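Local coordinates for Alpha/beta hydrolase (Novosphingobium aromaticivorans, PDB 3BWX), which probably acts as a hydrolase of the alpha/beta hydrolase fold, on a substrate that is not established, and binds calcium, at residues R8-T11 and R17-F20; T11-L16 and Y83-E88; T39-D44 and C60-G65; D70-K73 and T77-P80. The protein carries 1 engineered substitution. All coordinates share one frame; numbering follows the deposited sequence.

Interaction 1. Residues R8-T11 and R17-F20; sequences RYWT and RLHF. With EDO (1,2-ethanediol), chain I.
R8 and F20, and likewise W10 and L18, face each other as antiparallel hydrogen-bonded pairs, each closed by two backbone bonds. The evidence is the reciprocal pattern: R8 N reaches F20 O at 2.8 Å and F20 N returns to R8 O, while L18 N meets W10 O at 2.9 Å and W10 N meets L18 O. Y9 with H19 and T11 with R17 are the non-hydrogen-bonded pairs between and beyond them.

Two CH-pi contacts dominate the face that carries R8, W10, L18 and F20. CB of L18 stands 3.4 Å from the centroid of the six-membered ring of W10 and only 5° off its normal, and L18 CD1 adds to this at 3.5 Å from W10 CZ2. With CG between the backbone N and the carbonyl carbon (chi1 83°), the indole turns one face to L18 CB. R8 CB sits over the F20 ring, 3.5 Å from its centroid. The two strands form the beta hairpin that makes one edge of the central sheet, and W10 NE1 bonds D86 O of helix 80-94, which packs on this face. An alanine in place of W10 would probably leave L18 CB without its ring and D86 O without this donor.

T11 OG1 shares a hydrogen bond of 2.8 Å with O2 of an ethanediol, probably from the crystallisation liquor.

On the face of Y9 and H19, the two rings meet obliquely, centroids 5.1 Å apart with planes at 32°, and the R17 chain runs beside Y9. H19 ND1 bonds E62 OE1, and its NE2 bonds D7 OD1.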
# COMPACT_ATOMS: atom_id res chain seq x y z
N ARG A 8 -6.72 0.22 -16.51
CA ARG A 8 -7.76 1.27 -16.48
C ARG A 8 -7.16 2.56 -15.95
O ARG A 8 -6.06 2.57 -15.41
CB ARG A 8 -8.95 0.84 -15.65
CG ARG A 8 -9.63 -0.42 -16.12
CD ARG A 8 -10.58 -0.16 -17.21
NE ARG A 8 -11.24 -1.38 -17.70
CZ ARG A 8 -10.99 -1.99 -18.87
NH1 ARG A 8 -10.07 -1.55 -19.69
NH2 ARG A 8 -11.68 -3.08 -19.18
N TYR A 9 -7.88 3.66 -16.22
CA TYR A 9 -7.40 5.02 -15.95
C TYR A 9 -8.50 5.87 -15.36
O TYR A 9 -9.69 5.63 -15.62
CB TYR A 9 -6.80 5.69 -17.21
CG TYR A 9 -5.76 4.76 -17.76
CD1 TYR A 9 -4.43 4.83 -17.31
CD2 TYR A 9 -6.12 3.69 -18.58
CE1 TYR A 9 -3.49 3.90 -17.76
CE2 TYR A 9 -5.18 2.73 -19.00
CZ TYR A 9 -3.88 2.85 -18.56
OH TYR A 9 -2.94 1.93 -18.89
N TRP A 10 -8.09 6.90 -14.64
CA TRP A 10 -9.02 7.95 -14.19
C TRP A 10 -8.24 9.23 -14.23
O TRP A 10 -7.03 9.20 -14.36
CB TRP A 10 -9.63 7.68 -12.81
CG TRP A 10 -8.85 8.06 -11.56
CD1 TRP A 10 -9.05 9.14 -10.78
CD2 TRP A 10 -7.84 7.29 -10.91
NE1 TRP A 10 -8.26 9.09 -9.68
CE2 TRP A 10 -7.42 8.01 -9.78
CE3 TRP A 10 -7.15 6.14 -11.26
CZ2 TRP A 10 -6.45 7.54 -8.92
CZ3 TRP A 10 -6.18 5.68 -10.43
CH2 TRP A 10 -5.81 6.38 -9.29
N THR A 11 -8.93 10.36 -14.17
CA THR A 11 -8.29 11.66 -14.25
C THR A 11 -8.33 12.45 -12.91
O THR A 11 -9.39 12.62 -12.33
CB THR A 11 -8.97 12.51 -15.37
OG1 THR A 11 -8.95 11.79 -16.58
CG2 THR A 11 -8.24 13.83 -15.55
N ARG A 17 -3.41 11.68 -15.77
CA ARG A 17 -3.94 10.37 -16.02
C ARG A 17 -3.32 9.42 -15.04
O ARG A 17 -2.13 9.16 -15.07
CB ARG A 17 -3.62 9.91 -17.45
CG ARG A 17 -4.32 8.61 -17.86
CD ARG A 17 -3.76 8.00 -19.15
NE ARG A 17 -2.39 7.49 -18.97
CZ ARG A 17 -1.50 7.26 -19.95
NH1 ARG A 17 -1.76 7.52 -21.24
NH2 ARG A 17 -0.30 6.81 -19.62
N LEU A 18 -4.16 8.90 -14.17
CA LEU A 18 -3.72 7.98 -13.12
C LEU A 18 -4.22 6.57 -13.49
O LEU A 18 -5.26 6.40 -14.16
CB LEU A 18 -4.28 8.45 -11.79
CG LEU A 18 -3.84 9.86 -11.40
CD1 LEU A 18 -4.41 10.21 -10.00
CD2 LEU A 18 -2.27 10.01 -11.38
N HIS A 19 -3.47 5.59 -13.03
CA HIS A 19 -3.62 4.19 -13.49
C HIS A 19 -4.05 3.23 -12.39
O HIS A 19 -3.59 3.32 -11.27
CB HIS A 19 -2.30 3.74 -14.03
CG HIS A 19 -2.24 2.32 -14.43
ND1 HIS A 19 -1.32 1.44 -13.88
CD2 HIS A 19 -2.97 1.59 -15.32
CE1 HIS A 19 -1.51 0.23 -14.41
NE2 HIS A 19 -2.47 0.31 -15.32
N PHE A 20 -4.97 2.32 -12.75
CA PHE A 20 -5.30 1.19 -11.87
C PHE A 20 -5.43 -0.08 -12.66
O PHE A 20 -5.89 -0.05 -13.83
CB PHE A 20 -6.55 1.37 -10.96
CG PHE A 20 -7.86 1.55 -11.66
CD1 PHE A 20 -8.21 2.76 -12.29
CD2 PHE A 20 -8.81 0.54 -11.65
CE1 PHE A 20 -9.46 2.88 -12.89
CE2 PHE A 20 -10.06 0.72 -12.22
CZ PHE A 20 -10.35 1.85 -12.83
C1 EDO I . -9.27 8.30 -17.88
O1 EDO I . -8.50 8.15 -19.04
C2 EDO I . -10.49 9.12 -18.24
O2 EDO I . -10.82 9.82 -17.07

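Interaction 2. Residues T11-L16 and Y83-E88; sequences TSSDGL and YLQDLE. With EDO (1,2-ethanediol), chain I.
D86, S13 and Q85 bury similar areas here, with S12 close behind, and the contact is polar at its centre. S13 OG donates to OE1 of Q85 over 2.7 Å, approaching from above the amide's carbonyl plane, 38° out of it. The Q85 chain gets there by running outward: CG is anti to the backbone N (chi1 -176°) and the chain stays extended beyond it.

A water ties the same residues together. It accepts from S13 N at 3.0 Å, then donates to Q85 OE1 and, at 2.7 Å, to D86 OD1. Q85 OE1 therefore takes both the S13 hydroxyl and the water, and Q82 NE2 adds a further bond to it. D86 also touches the loop directly, where its OD1, bonded to Q82 NE2 as well, lies 3.6 Å from S12 CB; its OD2 is held by R64 NE.

The loop is shaped from within. It is a type I turn from S12 to G15, and S12 OG donates to D14 OD1 at 2.6 Å while accepting from L16 N at 2.9 Å. S12 OG is thus used within the turn, whereas S13 spends its hydroxyl and N-H on the helix side.

This turn closes the hairpin of strands 6-11 and 17-23 and sits against helix 80-94. R64, from the loop after strand 58-61, bridges both parts through salt bridges to D14 and D86, and on another side of the helix L84 and E88 pack against helix 106-117.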
# COMPACT_ATOMS: atom_id res chain seq x y z
N THR A 11 -8.93 10.36 -14.17
CA THR A 11 -8.29 11.66 -14.25
C THR A 11 -8.33 12.45 -12.91
O THR A 11 -9.39 12.62 -12.33
CB THR A 11 -8.97 12.51 -15.37
OG1 THR A 11 -8.95 11.79 -16.58
CG2 THR A 11 -8.24 13.83 -15.55
N SER A 12 -7.20 12.99 -12.50
CA SER A 12 -7.16 13.82 -11.30
C SER A 12 -7.76 15.20 -11.63
O SER A 12 -7.81 15.59 -12.80
CB SER A 12 -5.73 13.97 -10.79
OG SER A 12 -4.99 14.81 -11.63
N SER A 13 -8.19 15.94 -10.61
CA SER A 13 -8.69 17.30 -10.83
C SER A 13 -7.76 18.15 -11.64
O SER A 13 -8.23 18.94 -12.45
CB SER A 13 -9.01 18.00 -9.50
OG SER A 13 -7.87 18.14 -8.68
N ASP A 14 -6.48 18.04 -11.33
CA ASP A 14 -5.46 18.85 -11.95
C ASP A 14 -4.90 18.26 -13.25
O ASP A 14 -3.94 18.78 -13.84
CB ASP A 14 -4.35 19.24 -10.96
CG ASP A 14 -3.69 18.07 -10.27
OD1 ASP A 14 -4.20 16.95 -10.31
OD2 ASP A 14 -2.63 18.30 -9.64
N GLY A 15 -5.55 17.22 -13.76
CA GLY A 15 -5.32 16.83 -15.13
C GLY A 15 -4.40 15.63 -15.42
O GLY A 15 -4.09 15.34 -16.59
N LEU A 16 -3.98 14.92 -14.37
CA LEU A 16 -3.13 13.74 -14.53
C LEU A 16 -3.95 12.52 -14.88
O LEU A 16 -5.04 12.32 -14.35
CB LEU A 16 -2.33 13.43 -13.25
CG LEU A 16 -1.31 14.48 -12.81
CD1 LEU A 16 -0.52 13.93 -11.59
CD2 LEU A 16 -0.41 14.93 -13.94
N TYR A 83 -3.20 12.62 -2.57
CA TYR A 83 -3.53 11.24 -2.89
C TYR A 83 -4.95 10.91 -2.45
O TYR A 83 -5.66 10.20 -3.16
CB TYR A 83 -2.56 10.29 -2.26
CG TYR A 83 -1.12 10.67 -2.44
CD1 TYR A 83 -0.66 11.19 -3.64
CD2 TYR A 83 -0.14 10.40 -1.43
CE1 TYR A 83 0.68 11.53 -3.81
CE2 TYR A 83 1.20 10.77 -1.59
CZ TYR A 83 1.60 11.33 -2.78
OH TYR A 83 2.91 11.71 -2.94
N LEU A 84 -5.36 11.42 -1.29
CA LEU A 84 -6.73 11.18 -0.80
C LEU A 84 -7.75 11.77 -1.80
O LEU A 84 -8.72 11.10 -2.18
CB LEU A 84 -6.92 11.80 0.58
CG LEU A 84 -8.34 11.79 1.16
CD1 LEU A 84 -8.78 10.37 1.36
CD2 LEU A 84 -8.31 12.54 2.52
N GLN A 85 -7.52 13.02 -2.25
CA GLN A 85 -8.39 13.63 -3.25
C GLN A 85 -8.43 12.82 -4.55
O GLN A 85 -9.47 12.64 -5.15
CB GLN A 85 -8.01 15.09 -3.56
CG GLN A 85 -9.00 15.79 -4.54
CD GLN A 85 -8.47 17.11 -5.21
OE1 GLN A 85 -7.71 17.10 -6.21
NE2 GLN A 85 -8.91 18.25 -4.66
N ASP A 86 -7.28 12.31 -4.98
CA ASP A 86 -7.21 11.55 -6.20
C ASP A 86 -8.01 10.24 -6.02
O ASP A 86 -8.63 9.79 -6.96
CB ASP A 86 -5.74 11.25 -6.56
CG ASP A 86 -4.94 12.48 -6.91
OD1 ASP A 86 -5.51 13.54 -7.26
OD2 ASP A 86 -3.70 12.35 -6.94
N LEU A 87 -7.95 9.64 -4.85
CA LEU A 87 -8.74 8.42 -4.63
C LEU A 87 -10.25 8.74 -4.60
O LEU A 87 -11.07 7.95 -5.08
CB LEU A 87 -8.34 7.74 -3.34
CG LEU A 87 -7.00 6.98 -3.43
CD1 LEU A 87 -6.43 6.75 -2.02
CD2 LEU A 87 -7.12 5.72 -4.26
N GLU A 88 -10.64 9.87 -3.97
CA GLU A 88 -12.04 10.29 -4.04
C GLU A 88 -12.47 10.46 -5.50
O GLU A 88 -13.60 10.09 -5.88
CB GLU A 88 -12.27 11.57 -3.25
CG GLU A 88 -12.10 11.43 -1.76
CD GLU A 88 -13.18 10.63 -1.05
OE1 GLU A 88 -14.08 10.06 -1.70
OE2 GLU A 88 -13.10 10.50 0.18
C1 EDO I . -9.27 8.30 -17.88
O1 EDO I . -8.50 8.15 -19.04
C2 EDO I . -10.49 9.12 -18.24
O2 EDO I . -10.82 9.82 -17.07
O HOH W 1 -7.85 14.68 -7.92

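Interaction 3. Residues T39-D44 and C60-G65; sequences TRNARD and CPEMRG. With EDO (1,2-ethanediol), chain R.
OE1 of E62 is gripped by two donors, ND1 of H19 and the backbone N of D68, while the other carboxylate oxygen, OE2, less surely placed because an ethanediol is modelled too near it, appears to reach across to the backbone N of A42. As modelled, that crossing bond measures 2.8 Å and is nearly straight, 166° at the hydrogen. With its chain extended beyond CG, E62 lies alongside N41, pointing the same way, and their carboxylate and amide planes stand 83° apart.

N41 folds its own stretch. Its OD1 accepts from R43 N at 2.8 Å, an Asx turn at the start of the 3-10 segment 42-44, and ND2 bonds the carbonyl of R184. The turn is consistent with the A42 N-H being presented to the carboxylate.

A42 is also packed closely: its CB meets C60 CB at 3.8 Å and touches C60 O, which places the alanine methyl against C60 of strand 58-61. Further along, a water joins the two backbones, donating to R40 O at 2.8 Å and accepting from M63 N (selenomethionine) at 2.9 Å.

The contact sets the loop between strand 32-35 and helix 46-52 against strand 58-61 and the loop that follows. Strand 17-23 is beside strand 58-61 in the sheet, with Y23 on C60, and its R21 touches A42, while helix 175-185 packs on R40, R43 and D44.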
# COMPACT_ATOMS: atom_id res chain seq x y z
N THR A 39 6.30 4.30 -1.75
CA THR A 39 7.11 4.15 -2.96
C THR A 39 6.61 3.05 -3.90
O THR A 39 7.34 2.65 -4.83
CB THR A 39 8.60 3.89 -2.63
OG1 THR A 39 8.69 2.68 -1.86
CG2 THR A 39 9.19 5.04 -1.87
N ARG A 40 5.38 2.59 -3.67
CA ARG A 40 4.96 1.33 -4.24
C ARG A 40 3.86 1.55 -5.26
O ARG A 40 3.35 2.66 -5.45
CB ARG A 40 4.51 0.38 -3.14
CG ARG A 40 5.53 0.11 -2.06
CD ARG A 40 6.78 -0.55 -2.64
NE ARG A 40 7.79 -0.85 -1.64
CZ ARG A 40 7.76 -1.93 -0.87
NH1 ARG A 40 6.82 -2.85 -1.00
NH2 ARG A 40 8.71 -2.12 0.04
N ASN A 41 3.55 0.49 -5.99
CA ASN A 41 2.65 0.50 -7.14
C ASN A 41 1.74 -0.78 -7.15
O ASN A 41 1.73 -1.61 -6.21
CB ASN A 41 3.45 0.69 -8.45
CG ASN A 41 4.36 -0.49 -8.73
OD1 ASN A 41 3.86 -1.57 -9.06
ND2 ASN A 41 5.68 -0.32 -8.53
N ALA A 42 0.94 -0.92 -8.19
CA ALA A 42 -0.06 -1.99 -8.24
C ALA A 42 0.59 -3.37 -8.16
O ALA A 42 -0.03 -4.35 -7.71
CB ALA A 42 -0.89 -1.88 -9.51
N ARG A 43 1.85 -3.48 -8.58
CA ARG A 43 2.52 -4.79 -8.56
C ARG A 43 2.71 -5.39 -7.17
O ARG A 43 2.86 -6.58 -7.04
CB ARG A 43 3.85 -4.80 -9.34
CG ARG A 43 3.64 -4.38 -10.75
CD ARG A 43 4.85 -4.61 -11.66
NE ARG A 43 6.11 -3.97 -11.26
CZ ARG A 43 6.40 -2.68 -11.41
NH1 ARG A 43 5.51 -1.81 -11.82
NH2 ARG A 43 7.60 -2.27 -11.03
N ASP A 44 2.64 -4.56 -6.13
CA ASP A 44 2.71 -5.10 -4.75
C ASP A 44 1.57 -6.04 -4.48
O ASP A 44 1.69 -6.95 -3.64
CB ASP A 44 2.74 -4.01 -3.69
CG ASP A 44 4.17 -3.55 -3.35
OD1 ASP A 44 5.17 -3.95 -4.00
OD2 ASP A 44 4.30 -2.79 -2.39
N CYS A 60 -6.54 -1.95 -8.19
CA CYS A 60 -5.18 -1.71 -7.69
C CYS A 60 -4.67 -0.43 -8.29
O CYS A 60 -3.95 -0.44 -9.30
CB CYS A 60 -4.27 -2.85 -8.02
SG CYS A 60 -4.76 -4.42 -7.30
N PRO A 61 -5.01 0.69 -7.67
CA PRO A 61 -4.55 1.98 -8.16
C PRO A 61 -3.12 2.31 -7.79
O PRO A 61 -2.63 1.86 -6.81
CB PRO A 61 -5.49 2.98 -7.50
CG PRO A 61 -5.78 2.30 -6.18
CD PRO A 61 -5.93 0.85 -6.53
N GLU A 62 -2.50 3.19 -8.58
CA GLU A 62 -1.16 3.72 -8.34
C GLU A 62 -1.27 5.25 -8.21
O GLU A 62 -1.89 5.90 -9.05
CB GLU A 62 -0.27 3.39 -9.55
CG GLU A 62 -0.38 1.93 -9.93
CD GLU A 62 0.59 1.50 -10.96
OE1 GLU A 62 0.66 2.07 -12.09
OE2 GLU A 62 1.29 0.54 -10.61
N MSE A 63 -0.67 5.80 -7.15
CA MSE A 63 -0.76 7.22 -6.95
C MSE A 63 0.08 7.98 -7.99
O MSE A 63 0.97 7.39 -8.67
CB MSE A 63 -0.31 7.57 -5.54
CG MSE A 63 -1.25 6.99 -4.51
SE MSE A 63 -3.19 7.40 -4.62
CE MSE A 63 -3.76 6.02 -5.93
N ARG A 64 -0.20 9.27 -8.15
CA ARG A 64 0.59 10.09 -9.05
C ARG A 64 2.05 9.88 -8.68
O ARG A 64 2.41 9.81 -7.48
CB ARG A 64 0.23 11.58 -8.93
CG ARG A 64 0.34 12.16 -7.53
CD ARG A 64 0.02 13.64 -7.42
NE ARG A 64 -1.37 13.87 -7.73
CZ ARG A 64 -1.88 14.96 -8.25
NH1 ARG A 64 -1.12 15.97 -8.60
NH2 ARG A 64 -3.18 15.02 -8.48
N GLY A 65 2.88 9.76 -9.70
CA GLY A 65 4.32 9.60 -9.54
C GLY A 65 4.79 8.18 -9.31
O GLY A 65 5.98 7.97 -9.08
C1 EDO R . 1.75 -1.22 -13.69
O1 EDO R . 2.80 -1.32 -14.65
C2 EDO R . 2.40 -1.30 -12.34
O2 EDO R . 3.22 -0.16 -12.25
O HOH W 2 1.04 4.26 -5.43

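Interaction 4. Residues D70-K73 and T77-P80; sequences DYAK and TYQP. With EDO (1,2-ethanediol), chain P.
A tyrosine hydroxyl and a backbone amide join two parts of one loop here, Y78 to A72, in the connection between strand 58-61 and helix 80-94. A72 N donates to Y78 OH over 2.8 Å, with 165° at the hydrogen, so the bond is close to straight. The same hydroxyl lies 3.4 Å from Y71 CA, placing the phenol end against the Y71-A72 peptide.

Packing accompanies the bond. The methyl of A72 approaches the Y78 ring off-centre, CB 4.2 Å from its centroid and 29° off the normal, with CZ the nearest ring atom. A72 CB also lies 3.3 Å from T77 OG1, an oxygen bonded in turn to the carbonyl of D74. The ring arrives there with CG anti to the carbonyl carbon (chi1 -71°), on a backbone bent by an inverse gamma turn centred on Y78; Q79 then takes the N-cap position of helix 80-94.

An ethanediol, probably from the crystallisation liquor, accepts from K73 N at 2.9 Å and is also bonded to D74. The Y78 side chain is about 7 Å from a bound calcium ion, too far to be one of its ligands.

A phenylalanine at Y78 would probably leave A72 N without its acceptor and the carboxylate of D199, the hydroxyl's other partner, without this bond. Because the hydroxyl meets an amide N-H on one hand and a carboxylate oxygen on the other, it accepts from the A72 N-H and so probably donates to D199 OD2, tying this loop to the one that carries D199.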
# COMPACT_ATOMS: atom_id res chain seq x y z
N ASP A 70 0.73 9.09 -14.18
CA ASP A 70 1.44 10.24 -14.61
C ASP A 70 2.22 10.83 -13.47
O ASP A 70 1.79 10.75 -12.30
CB ASP A 70 0.52 11.35 -15.14
CG ASP A 70 0.07 11.15 -16.59
OD1 ASP A 70 0.49 10.19 -17.28
OD2 ASP A 70 -0.76 11.97 -17.03
N TYR A 71 3.36 11.42 -13.82
CA TYR A 71 4.17 12.23 -12.91
C TYR A 71 3.63 13.66 -12.85
O TYR A 71 3.09 14.15 -13.85
CB TYR A 71 5.64 12.24 -13.36
CG TYR A 71 6.42 10.92 -13.17
CD1 TYR A 71 5.77 9.72 -12.86
CD2 TYR A 71 7.81 10.89 -13.32
CE1 TYR A 71 6.50 8.53 -12.69
CE2 TYR A 71 8.53 9.72 -13.17
CZ TYR A 71 7.87 8.56 -12.85
OH TYR A 71 8.57 7.41 -12.70
N ALA A 72 3.74 14.30 -11.69
CA ALA A 72 3.24 15.65 -11.52
C ALA A 72 4.21 16.68 -12.02
O ALA A 72 5.39 16.58 -11.76
CB ALA A 72 2.97 15.92 -10.07
N LYS A 73 3.69 17.68 -12.73
CA LYS A 73 4.51 18.84 -13.11
C LYS A 73 4.96 19.61 -11.88
O LYS A 73 6.05 20.16 -11.87
CB LYS A 73 3.76 19.76 -14.07
CG LYS A 73 3.62 19.20 -15.47
CD LYS A 73 2.74 20.11 -16.37
N THR A 77 2.59 18.66 -5.20
CA THR A 77 1.37 17.86 -5.11
C THR A 77 1.54 16.40 -4.65
O THR A 77 0.55 15.68 -4.50
CB THR A 77 0.62 17.83 -6.48
OG1 THR A 77 1.40 17.13 -7.46
CG2 THR A 77 0.27 19.20 -6.90
N TYR A 78 2.80 16.01 -4.43
CA TYR A 78 3.14 14.68 -3.89
C TYR A 78 2.98 14.73 -2.36
O TYR A 78 3.94 14.91 -1.63
CB TYR A 78 4.57 14.32 -4.29
CG TYR A 78 4.76 14.01 -5.74
CD1 TYR A 78 3.84 13.21 -6.45
CD2 TYR A 78 5.91 14.42 -6.44
CE1 TYR A 78 4.06 12.86 -7.84
CE2 TYR A 78 6.10 14.07 -7.77
CZ TYR A 78 5.18 13.32 -8.48
OH TYR A 78 5.38 12.96 -9.79
N GLN A 79 1.73 14.68 -1.90
CA GLN A 79 1.45 14.72 -0.47
C GLN A 79 0.16 13.97 -0.18
O GLN A 79 -0.71 13.85 -1.09
CB GLN A 79 1.40 16.18 -0.02
CG GLN A 79 0.34 17.02 -0.73
CD GLN A 79 0.28 18.42 -0.22
OE1 GLN A 79 0.82 18.75 0.84
NE2 GLN A 79 -0.37 19.29 -0.99
N PRO A 80 0.04 13.44 1.05
CA PRO A 80 -1.11 12.60 1.38
C PRO A 80 -2.48 13.12 1.12
O PRO A 80 -3.33 12.35 0.64
CB PRO A 80 -0.91 12.29 2.86
CG PRO A 80 0.56 12.30 3.02
CD PRO A 80 1.01 13.44 2.16
C1 EDO P . -0.15 18.46 -12.84
O1 EDO P . 0.92 17.94 -13.63
C2 EDO P . 0.09 18.32 -11.34
O2 EDO P . 1.21 19.12 -10.94

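Overall arrangement
Interaction 3 is the core contact: all its touching residues are buried, about 8 Å from the chain centre to its own, whereas interactions 1, 2 and 4 have centres about 17 Å out and are only partly covered. In that core a carboxylate, a backbone N-H and small apolar packing meet. Interactions 1 and 2 share T11 and the hairpin; one is backbone pairing with CH-pi packing, the other hydroxyl, amide and water. Interaction 4 rests on one hydroxyl-amide bond. Interactions 1 and 3 meet on neighbouring strands, 17-23 and 58-61, and R64 links interaction 3 to interaction 2. Interaction 4 is nested inside the loop that interaction 2 closes, and D70 OD2 joins it to R17 N of interaction 1.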